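Local coordinates for ThiJ/PfpI family protein (Francisella tularensis subsp. novicida, PDB 4P5P) that is a virulence factor of flavodoxin-like fold in the DJ-1/PfpI family, probably with glyoxalase III activity, at residues 1-10 with 38-49; 150-160 with 177-188. One frame throughout, in Å; residues are numbered along the deposited sequence.

Contact 1 of 2, residues 1-10 with 38-49; sequences MKNVLMVTTS and KNINIDIVSIMG
Val4 and Met6 pack against Ile40, Ile42 and Ile44 on one face of two neighbouring parallel strands, 2-8 and 40-46. With helix 26-35 these strands form a beta-alpha-beta unit of the flavodoxin-like fold. The short strand axes approach to 4.6 Å and diverge by 23°. The backbone bonds run in register from Lys2 N to Asn39 O, through Val45 N to Met6 O, and on to Thr8 N with Val45 O.

On the helix-covered face, Met6 CG lies 3.6 Å from Ile42 CG2, and SD sits close to the same methyl. The Val4 and Ile40 side chains meet obliquely, CG2 to CG2 at 3.9 Å. Leu28, Tyr32 and Ile35 of helix 26-35 pack onto this layer, touching Met6, Ile40 and Ile42.

The other face changes along its length. Near its start it is polar. Asn41 has CG anti to the backbone N (chi1 173°). Its ND2 makes a weak, bent bond to Asn3 OD1, the two amide planes 64° apart. The same ND2 reaches Asp43 OD1 from above the carboxylate plane. Both asparagines have a second conformer, so these two bonds are doubtful. Asp43 OD2 bonds Tyr93 OH. Farther on the face is buried and apolar. The Leu5 side chain crosses that of Val45 at about a right angle, with CD1 4.0 Å from Val45 CG2. Val7 CG2 touches that methyl too, and strand 95-98 packs beside Leu5 and Val7.

Past the strands the two segments stay joined through Ser10. Asp107 holds Ser10 N from helix 104-107. Ser10 OG takes the N-H of Met48 at 2.8 Å and donates to a water at 2.7 Å. That water donates in turn to Gly49 O, 2.8 Å away.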
loop_
_atom_site.group_PDB
_atom_site.type_symbol
_atom_site.label_atom_id
_atom_site.label_comp_id
_atom_site.label_asym_id
_atom_site.label_seq_id
_atom_site.Cartn_x
_atom_site.Cartn_y
_atom_site.Cartn_z
ATOM N N MET A 1 -8.830 17.150 -13.706
ATOM C CA MET A 1 -8.804 15.661 -13.612
ATOM C C MET A 1 -7.578 15.224 -12.823
ATOM O O MET A 1 -6.459 15.583 -13.176
ATOM C CB MET A 1 -8.791 15.040 -15.009
ATOM C CG MET A 1 -8.872 13.516 -15.032
ATOM S SD MET A 1 -10.479 12.860 -14.527
ATOM C CE MET A 1 -11.358 12.808 -16.085
ATOM N N LYS A 2 -7.792 14.466 -11.753
ATOM C CA LYS A 2 -6.694 13.904 -10.973
ATOM C C LYS A 2 -6.490 12.458 -11.411
ATOM O O LYS A 2 -7.430 11.793 -11.816
ATOM C CB LYS A 2 -6.989 13.962 -9.475
ATOM C CG LYS A 2 -7.123 15.362 -8.888
ATOM C CD LYS A 2 -5.768 16.042 -8.768
ATOM C CE LYS A 2 -5.923 17.460 -8.223
ATOM N NZ LYS A 2 -4.636 18.204 -8.284
ATOM N N ASN A 3 -5.258 11.986 -11.338
ATOM C CA ASN A 3 -4.944 10.616 -11.713
ATOM C C ASN A 3 -4.130 9.944 -10.620
ATOM O O ASN A 3 -3.056 10.420 -10.249
ATOM C CB ASN A 3 -4.201 10.576 -13.045
ATOM C CG ASN A 3 -5.118 10.818 -14.219
ATOM O OD1 ASN A 3 -5.845 9.921 -14.650
ATOM N ND2 ASN A 3 -5.096 12.037 -14.742
ATOM N N VAL A 4 -4.663 8.839 -10.097
ATOM C CA VAL A 4 -4.088 8.139 -8.957
ATOM C C VAL A 4 -3.655 6.736 -9.355
ATOM O O VAL A 4 -4.408 6.019 -10.009
ATOM C CB VAL A 4 -5.113 8.045 -7.803
ATOM C CG1 VAL A 4 -4.553 7.263 -6.617
ATOM C CG2 VAL A 4 -5.577 9.446 -7.379
ATOM N N LEU A 5 -2.441 6.358 -8.966
ATOM C CA LEU A 5 -1.917 5.012 -9.208
ATOM C C LEU A 5 -1.964 4.189 -7.923
ATOM O O LEU A 5 -1.359 4.566 -6.929
ATOM C CB LEU A 5 -0.487 5.079 -9.745
ATOM C CG LEU A 5 0.112 3.728 -10.142
ATOM C CD1 LEU A 5 -0.599 3.177 -11.351
ATOM C CD2 LEU A 5 1.584 3.873 -10.385
ATOM N N MET A 6 -2.668 3.069 -7.953
ATOM C CA MET A 6 -2.716 2.147 -6.829
ATOM C C MET A 6 -1.893 0.920 -7.201
ATOM O O MET A 6 -2.003 0.408 -8.323
ATOM C CB MET A 6 -4.159 1.766 -6.481
ATOM C CG MET A 6 -4.986 2.939 -5.969
ATOM S SD MET A 6 -6.566 2.426 -5.266
ATOM C CE MET A 6 -6.037 1.639 -3.753
ATOM N N VAL A 7 -1.066 0.477 -6.255
ATOM C CA VAL A 7 -0.092 -0.582 -6.452
ATOM C C VAL A 7 -0.302 -1.735 -5.474
ATOM O O VAL A 7 -0.387 -1.533 -4.265
ATOM C CB VAL A 7 1.350 -0.043 -6.264
ATOM C CG1 VAL A 7 2.384 -1.125 -6.515
ATOM C CG2 VAL A 7 1.611 1.131 -7.187
ATOM N N THR A 8 -0.342 -2.958 -6.005
ATOM C CA THR A 8 -0.484 -4.155 -5.187
ATOM C C THR A 8 0.726 -5.052 -5.284
ATOM O O THR A 8 1.493 -4.992 -6.254
ATOM C CB THR A 8 -1.680 -5.025 -5.587
ATOM O OG1 THR A 8 -1.346 -5.769 -6.769
ATOM C CG2 THR A 8 -2.928 -4.190 -5.825
ATOM N N THR A 9 0.875 -5.891 -4.268
ATOM C CA THR A 9 1.809 -6.996 -4.306
ATOM C C THR A 9 1.463 -8.003 -5.409
ATOM O O THR A 9 0.319 -8.066 -5.862
ATOM C CB THR A 9 1.830 -7.724 -2.935
ATOM O OG1 THR A 9 2.876 -8.694 -2.905
ATOM C CG2 THR A 9 0.503 -8.410 -2.673
ATOM N N SER A 10 2.477 -8.786 -5.804
ATOM C CA SER A 10 2.322 -9.944 -6.689
ATOM C C SER A 10 2.740 -11.244 -5.990
ATOM O O SER A 10 2.703 -12.330 -6.589
ATOM C CB SER A 10 3.151 -9.747 -7.965
ATOM O OG SER A 10 2.576 -8.739 -8.782
ATOM N N LYS A 38 -16.000 11.465 -10.865
ATOM C CA LYS A 38 -15.899 11.878 -12.262
ATOM C C LYS A 38 -14.677 12.752 -12.529
ATOM O O LYS A 38 -14.299 12.943 -13.687
ATOM C CB LYS A 38 -17.176 12.604 -12.700
ATOM C CG LYS A 38 -18.330 11.625 -12.889
ATOM C CD LYS A 38 -19.600 12.312 -13.311
ATOM C CE LYS A 38 -20.711 11.310 -13.517
ATOM N NZ LYS A 38 -21.965 11.976 -13.958
ATOM N N ASN A 39 -14.050 13.265 -11.468
ATOM C CA ASN A 39 -12.858 14.089 -11.631
ATOM C C ASN A 39 -11.578 13.455 -11.074
ATOM O O ASN A 39 -10.520 14.081 -11.087
ATOM C CB ASN A 39 -13.089 15.448 -10.985
ATOM C CG ASN A 39 -14.104 16.279 -11.751
ATOM O OD1 ASN A 39 -14.070 16.340 -12.985
ATOM N ND2 ASN A 39 -15.031 16.897 -11.029
ATOM N N ILE A 40 -11.677 12.215 -10.610
ATOM C CA ILE A 40 -10.507 11.478 -10.130
ATOM C C ILE A 40 -10.494 10.070 -10.708
ATOM O O ILE A 40 -11.364 9.248 -10.413
ATOM C CB ILE A 40 -10.453 11.360 -8.589
ATOM C CG1 ILE A 40 -10.482 12.732 -7.919
ATOM C CG2 ILE A 40 -9.179 10.640 -8.159
ATOM C CD1 ILE A 40 -10.659 12.669 -6.418
ATOM N N ASN A 41 -9.484 9.820 -11.524
ATOM C CA ASN A 41 -9.287 8.527 -12.158
ATOM C C ASN A 41 -8.307 7.693 -11.348
ATOM O O ASN A 41 -7.341 8.226 -10.823
ATOM C CB ASN A 41 -8.779 8.727 -13.593
ATOM C CG ASN A 41 -8.395 7.432 -14.269
ATOM O OD1 ASN A 41 -9.263 6.671 -14.703
ATOM N ND2 ASN A 41 -7.087 7.179 -14.388
ATOM N N ILE A 42 -8.569 6.394 -11.241
ATOM C CA ILE A 42 -7.654 5.493 -10.564
ATOM C C ILE A 42 -7.248 4.369 -11.497
ATOM O O ILE A 42 -8.105 3.673 -12.055
ATOM C CB ILE A 42 -8.271 4.876 -9.296
ATOM C CG1 ILE A 42 -8.726 5.980 -8.345
ATOM C CG2 ILE A 42 -7.243 3.960 -8.608
ATOM C CD1 ILE A 42 -9.440 5.467 -7.107
ATOM N N ASP A 43 -5.941 4.183 -11.631
ATOM C CA ASP A 43 -5.375 3.044 -12.347
ATOM C C ASP A 43 -4.726 2.116 -11.339
ATOM O O ASP A 43 -4.175 2.568 -10.353
ATOM C CB ASP A 43 -4.354 3.495 -13.391
ATOM C CG ASP A 43 -4.975 4.322 -14.500
ATOM O OD1 ASP A 43 -6.181 4.170 -14.781
ATOM O OD2 ASP A 43 -4.240 5.113 -15.125
ATOM N N ILE A 44 -4.814 0.821 -11.593
ATOM C CA ILE A 44 -4.288 -0.201 -10.703
ATOM C C ILE A 44 -3.201 -1.000 -11.404
ATOM O O ILE A 44 -3.368 -1.388 -12.562
ATOM C CB ILE A 44 -5.416 -1.151 -10.249
ATOM C CG1 ILE A 44 -6.480 -0.372 -9.469
ATOM C CG2 ILE A 44 -4.874 -2.297 -9.399
ATOM C CD1 ILE A 44 -7.787 -1.128 -9.284
ATOM N N VAL A 45 -2.100 -1.229 -10.699
ATOM C CA VAL A 45 -1.029 -2.102 -11.169
ATOM C C VAL A 45 -0.559 -3.014 -10.054
ATOM O O VAL A 45 -0.809 -2.756 -8.873
ATOM C CB VAL A 45 0.186 -1.315 -11.695
ATOM C CG1 VAL A 45 -0.212 -0.480 -12.897
ATOM C CG2 VAL A 45 0.802 -0.452 -10.602
ATOM N N SER A 46 0.127 -4.083 -10.433
ATOM C CA SER A 46 0.816 -4.928 -9.478
ATOM C C SER A 46 2.300 -4.913 -9.775
ATOM O O SER A 46 2.732 -4.402 -10.799
ATOM C CB SER A 46 0.288 -6.357 -9.529
ATOM O OG SER A 46 0.616 -6.992 -10.757
ATOM N N ILE A 47 3.082 -5.469 -8.878
ATOM C CA ILE A 47 4.522 -5.515 -9.083
ATOM C C ILE A 47 4.879 -6.260 -10.368
ATOM O O ILE A 47 5.652 -5.757 -11.183
ATOM C CB ILE A 47 5.213 -6.176 -7.889
ATOM C CG1 ILE A 47 5.063 -5.306 -6.636
ATOM C CG2 ILE A 47 6.697 -6.403 -8.180
ATOM C CD1 ILE A 47 5.658 -3.891 -6.739
ATOM N N MET A 48 4.318 -7.444 -10.567
ATOM C CA MET A 48 4.766 -8.305 -11.661
ATOM C C MET A 48 3.820 -8.259 -12.854
ATOM O O MET A 48 4.165 -8.706 -13.945
ATOM C CB MET A 48 4.911 -9.751 -11.184
ATOM C CG MET A 48 6.083 -9.999 -10.237
ATOM S SD MET A 48 7.717 -9.706 -10.945
ATOM C CE MET A 48 7.630 -10.664 -12.451
ATOM N N GLY A 49 2.633 -7.708 -12.659
ATOM C CA GLY A 49 1.599 -7.823 -13.674
ATOM C C GLY A 49 0.972 -9.208 -13.589
ATOM O O GLY A 49 1.414 -10.071 -12.811
HETATM O O HOH W 1 0.793 -10.321 -10.114
#

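Contact 2 of 2, residues 150-160 with 177-188; sequences IRDKEVTGFSN and EDSLVEAGAKYS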
loop_
_atom_site.group_PDB
_atom_site.type_symbol
_atom_site.label_atom_id
_atom_site.label_comp_id
_atom_site.label_asym_id
_atom_site.label_seq_id
_atom_site.Cartn_x
_atom_site.Cartn_y
_atom_site.Cartn_z
ATOM N N ILE A 150 11.917 9.026 4.179
ATOM C CA ILE A 150 11.031 9.020 5.338
ATOM C C ILE A 150 11.761 9.319 6.644
ATOM O O ILE A 150 11.116 9.359 7.694
ATOM C CB ILE A 150 10.260 7.679 5.513
ATOM C CG1 ILE A 150 11.200 6.521 5.867
ATOM C CG2 ILE A 150 9.442 7.373 4.264
ATOM C CD1 ILE A 150 10.465 5.228 6.154
ATOM N N ARG A 151 13.073 9.544 6.608
ATOM C CA ARG A 151 13.774 9.911 7.849
ATOM C C ARG A 151 13.173 11.195 8.421
ATOM O O ARG A 151 12.865 12.130 7.694
ATOM C CB ARG A 151 15.283 10.069 7.629
ATOM C CG ARG A 151 15.722 11.315 6.889
ATOM C CD ARG A 151 17.151 11.109 6.375
ATOM N NE ARG A 151 17.777 12.310 5.829
ATOM C CZ ARG A 151 17.452 12.878 4.673
ATOM N NH1 ARG A 151 16.477 12.371 3.925
ATOM N NH2 ARG A 151 18.115 13.956 4.262
ATOM N N ASP A 152 12.982 11.188 9.736
ATOM C CA ASP A 152 12.448 12.321 10.495
ATOM C C ASP A 152 10.964 12.586 10.222
ATOM O O ASP A 152 10.417 13.582 10.699
ATOM C CB ASP A 152 13.266 13.597 10.219
ATOM C CG ASP A 152 14.744 13.413 10.519
ATOM O OD1 ASP A 152 15.051 12.693 11.488
ATOM O OD2 ASP A 152 15.593 13.985 9.794
ATOM N N LYS A 153 10.297 11.700 9.486
ATOM C CA LYS A 153 8.880 11.884 9.196
ATOM C C LYS A 153 8.025 10.973 10.065
ATOM O O LYS A 153 8.425 9.863 10.405
ATOM C CB LYS A 153 8.608 11.647 7.711
ATOM C CG LYS A 153 9.253 12.735 6.851
ATOM C CD LYS A 153 8.807 12.704 5.413
ATOM C CE LYS A 153 9.384 13.888 4.635
ATOM N NZ LYS A 153 10.877 13.930 4.671
ATOM N N GLU A 154 6.851 11.478 10.437
ATOM C CA GLU A 154 5.899 10.711 11.221
ATOM C C GLU A 154 5.153 9.733 10.328
ATOM O O GLU A 154 4.510 10.134 9.359
ATOM C CB GLU A 154 4.924 11.642 11.934
ATOM C CG GLU A 154 5.657 12.642 12.802
ATOM C CD GLU A 154 4.748 13.456 13.682
ATOM O OE1 GLU A 154 5.256 14.375 14.362
ATOM O OE2 GLU A 154 3.530 13.181 13.695
ATOM N N VAL A 155 5.284 8.456 10.655
ATOM C CA VAL A 155 4.641 7.383 9.913
ATOM C C VAL A 155 4.006 6.370 10.858
ATOM O O VAL A 155 4.302 6.327 12.064
ATOM C CB VAL A 155 5.644 6.623 8.986
ATOM C CG1 VAL A 155 6.370 7.576 8.056
ATOM C CG2 VAL A 155 6.648 5.801 9.809
ATOM N N THR A 156 3.117 5.560 10.298
ATOM C CA THR A 156 2.655 4.347 10.941
ATOM C C THR A 156 2.668 3.221 9.915
ATOM O O THR A 156 3.237 3.377 8.823
ATOM C CB THR A 156 1.242 4.533 11.560
ATOM O OG1 THR A 156 0.902 3.392 12.353
ATOM C CG2 THR A 156 0.185 4.750 10.483
ATOM N N GLY A 157 2.059 2.099 10.278
ATOM C CA GLY A 157 2.067 0.886 9.476
ATOM C C GLY A 157 1.738 -0.267 10.403
ATOM O O GLY A 157 1.611 -0.060 11.607
ATOM N N PHE A 158 1.581 -1.472 9.859
ATOM C CA PHE A 158 1.168 -2.631 10.651
ATOM C C PHE A 158 2.104 -2.821 11.851
ATOM O O PHE A 158 3.318 -2.941 11.693
ATOM C CB PHE A 158 1.143 -3.876 9.762
ATOM C CG PHE A 158 0.258 -4.987 10.262
ATOM C CD1 PHE A 158 -1.122 -4.932 10.096
ATOM C CD2 PHE A 158 0.803 -6.102 10.864
ATOM C CE1 PHE A 158 -1.933 -5.972 10.533
ATOM C CE2 PHE A 158 0.002 -7.135 11.294
ATOM C CZ PHE A 158 -1.367 -7.071 11.127
ATOM N N SER A 159 1.536 -2.859 13.052
ATOM C CA SER A 159 2.337 -2.783 14.273
ATOM C C SER A 159 2.869 -4.150 14.681
ATOM O O SER A 159 2.308 -5.173 14.310
ATOM C CB SER A 159 1.509 -2.182 15.414
ATOM O OG SER A 159 0.515 -3.083 15.851
ATOM N N ASN A 160 3.953 -4.164 15.455
ATOM C CA ASN A 160 4.486 -5.418 15.975
ATOM C C ASN A 160 3.468 -6.155 16.840
ATOM O O ASN A 160 3.412 -7.379 16.836
ATOM C CB ASN A 160 5.756 -5.162 16.782
ATOM C CG ASN A 160 6.926 -4.818 15.909
ATOM O OD1 ASN A 160 6.904 -5.077 14.714
ATOM N ND2 ASN A 160 7.965 -4.237 16.500
ATOM N N GLU A 177 7.559 -2.431 11.558
ATOM C CA GLU A 177 7.762 -1.373 12.534
ATOM C C GLU A 177 9.244 -1.125 12.803
ATOM O O GLU A 177 9.711 0.016 12.782
ATOM C CB GLU A 177 7.033 -1.719 13.842
ATOM C CG GLU A 177 7.318 -0.751 14.975
ATOM C CD GLU A 177 6.464 -0.997 16.217
ATOM O OE1 GLU A 177 6.796 -0.400 17.259
ATOM O OE2 GLU A 177 5.475 -1.759 16.161
ATOM N N ASP A 178 9.985 -2.194 13.073
ATOM C CA ASP A 178 11.402 -2.045 13.390
ATOM C C ASP A 178 12.155 -1.439 12.193
ATOM O O ASP A 178 13.049 -0.605 12.361
ATOM C CB ASP A 178 12.025 -3.388 13.786
ATOM C CG ASP A 178 11.469 -3.945 15.103
ATOM O OD1 ASP A 178 10.698 -3.254 15.796
ATOM O OD2 ASP A 178 11.820 -5.087 15.458
ATOM N N SER A 179 11.783 -1.844 10.982
ATOM C CA SER A 179 12.465 -1.341 9.781
ATOM C C SER A 179 12.217 0.135 9.532
ATOM O O SER A 179 13.096 0.848 9.066
ATOM C CB SER A 179 12.039 -2.133 8.549
ATOM O OG SER A 179 12.755 -3.342 8.454
ATOM N N LEU A 180 11.007 0.600 9.825
ATOM C CA LEU A 180 10.686 2.014 9.679
ATOM C C LEU A 180 11.503 2.839 10.683
ATOM O O LEU A 180 12.007 3.912 10.353
ATOM C CB LEU A 180 9.187 2.236 9.870
ATOM C CG LEU A 180 8.330 1.636 8.747
ATOM C CD1 LEU A 180 6.865 1.533 9.135
ATOM C CD2 LEU A 180 8.475 2.459 7.473
ATOM N N VAL A 181 11.648 2.322 11.901
ATOM C CA VAL A 181 12.473 2.984 12.903
ATOM C C VAL A 181 13.935 2.999 12.449
ATOM O O VAL A 181 14.597 4.040 12.512
ATOM C CB VAL A 181 12.336 2.303 14.289
ATOM C CG1 VAL A 181 13.379 2.827 15.284
ATOM C CG2 VAL A 181 10.923 2.526 14.853
ATOM N N GLU A 182 14.442 1.866 11.977
ATOM C CA GLU A 182 15.821 1.828 11.484
ATOM C C GLU A 182 16.063 2.811 10.331
ATOM O O GLU A 182 17.171 3.345 10.187
ATOM C CB GLU A 182 16.229 0.423 11.020
ATOM C CG GLU A 182 17.676 0.419 10.481
ATOM C CD GLU A 182 18.256 -0.954 10.216
ATOM O OE1 GLU A 182 19.434 -1.007 9.789
ATOM O OE2 GLU A 182 17.548 -1.965 10.416
ATOM N N ALA A 183 15.040 3.032 9.509
ATOM C CA ALA A 183 15.140 3.951 8.380
ATOM C C ALA A 183 15.181 5.421 8.812
ATOM O O ALA A 183 15.433 6.308 7.996
ATOM C CB ALA A 183 13.996 3.726 7.425
ATOM N N GLY A 184 14.904 5.669 10.087
ATOM C CA GLY A 184 14.955 7.012 10.636
ATOM C C GLY A 184 13.602 7.684 10.778
ATOM O O GLY A 184 13.513 8.846 11.173
ATOM N N ALA A 185 12.539 6.964 10.444
ATOM C CA ALA A 185 11.192 7.513 10.593
ATOM C C ALA A 185 10.769 7.550 12.060
ATOM O O ALA A 185 11.328 6.835 12.905
ATOM C CB ALA A 185 10.185 6.705 9.777
ATOM N N LYS A 186 9.792 8.410 12.346
ATOM C CA LYS A 186 9.171 8.492 13.664
ATOM C C LYS A 186 7.920 7.642 13.617
ATOM O O LYS A 186 6.873 8.105 13.157
ATOM C CB LYS A 186 8.848 9.943 14.015
ATOM C CG LYS A 186 10.093 10.823 14.072
ATOM C CD LYS A 186 9.764 12.295 14.168
ATOM C CE LYS A 186 11.028 13.129 14.029
ATOM N NZ LYS A 186 10.743 14.589 14.085
ATOM N N TYR A 187 8.044 6.395 14.069
ATOM C CA TYR A 187 6.952 5.437 14.043
ATOM C C TYR A 187 6.050 5.567 15.251
ATOM O O TYR A 187 6.524 5.690 16.376
ATOM C CB TYR A 187 7.473 3.997 13.979
ATOM C CG TYR A 187 6.335 2.988 13.921
ATOM C CD1 TYR A 187 5.747 2.507 15.081
ATOM C CD2 TYR A 187 5.807 2.567 12.703
ATOM C CE1 TYR A 187 4.700 1.623 15.041
ATOM C CE2 TYR A 187 4.750 1.667 12.653
ATOM C CZ TYR A 187 4.194 1.206 13.839
ATOM O OH TYR A 187 3.142 0.321 13.866
ATOM N N SER A 188 4.750 5.517 15.003
ATOM C CA SER A 188 3.771 5.412 16.084
ATOM C C SER A 188 2.608 4.541 15.647
ATOM O O SER A 188 2.427 4.277 14.457
ATOM C CB SER A 188 3.254 6.785 16.515
ATOM O OG SER A 188 2.461 7.385 15.512
HETATM O O HOH W 2 5.487 -4.349 12.347
HETATM O O HOH W 3 7.957 -3.120 19.010
#
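Ser188 O accepts the hydroxyl of Thr156 in its carbonyl plane, with OG1 to O 2.7 Å. Thr156 OG1 is anti to its backbone N (chi1 -171°) and is thereby turned to the neighbouring segment 177-188. Ser188 N returns a bond to Val155 O. Earlier, Val155 N bonds Lys186 O, and Lys186 N bonds Lys153 O.

Tyr187 OH donates to Gly157 O at 2.8 Å. Gly157 O lies at the ring edge, whereas the hydroxyl sits above the carbonyl plane. Glu177 CG lies over one ring face, offset toward the rim. The extended Glu177 side chain brings OE2 to Asn160 N at 2.9 Å, and its carboxylate stacks on the Asn160 amide, planes 13° apart. Asn160 ND2 binds Asp178 OD1 at 3.0 Å, with the two flat groups nearly perpendicular, and Asn160 OD1 is bonded to Ser175 OG.

Among the apolar groups, Ile150 CD1 touches Leu180 CD2 at 3.7 Å, while Val155 CG2 rests on Ala185 CB. Asp152 N bonds Gly184 O. Gly184, just past the helix, has a positive phi in a Schellman motif. Strands 154-155 and 186-187, linked through helices 160-165 and 176-182, form a beta-alpha-beta crossover outside the main sheet.

In the fold
Contact 1 and contact 2 both join parallel strands, but on opposite sides of the chain's centre. Their centres are 25 Å apart. Both are partly buried, contact 1 more so, with 12 of 22 touching residues buried against 8 of 20. Contact 1 lies within the seven-stranded mixed sheet. Its strands are long, and its bonding is mostly backbone, with aliphatic side chains buried between sheet and helix. Contact 2 lies farther out, in a separate small sheet. There two residues pair on each strand, and side-chain bonds from Thr156, Tyr187 and Asn160 do much of the joining. The two share no element. Strand 203-206 of the main sheet touches Lys153 and Val155, bringing contact 2 against the core.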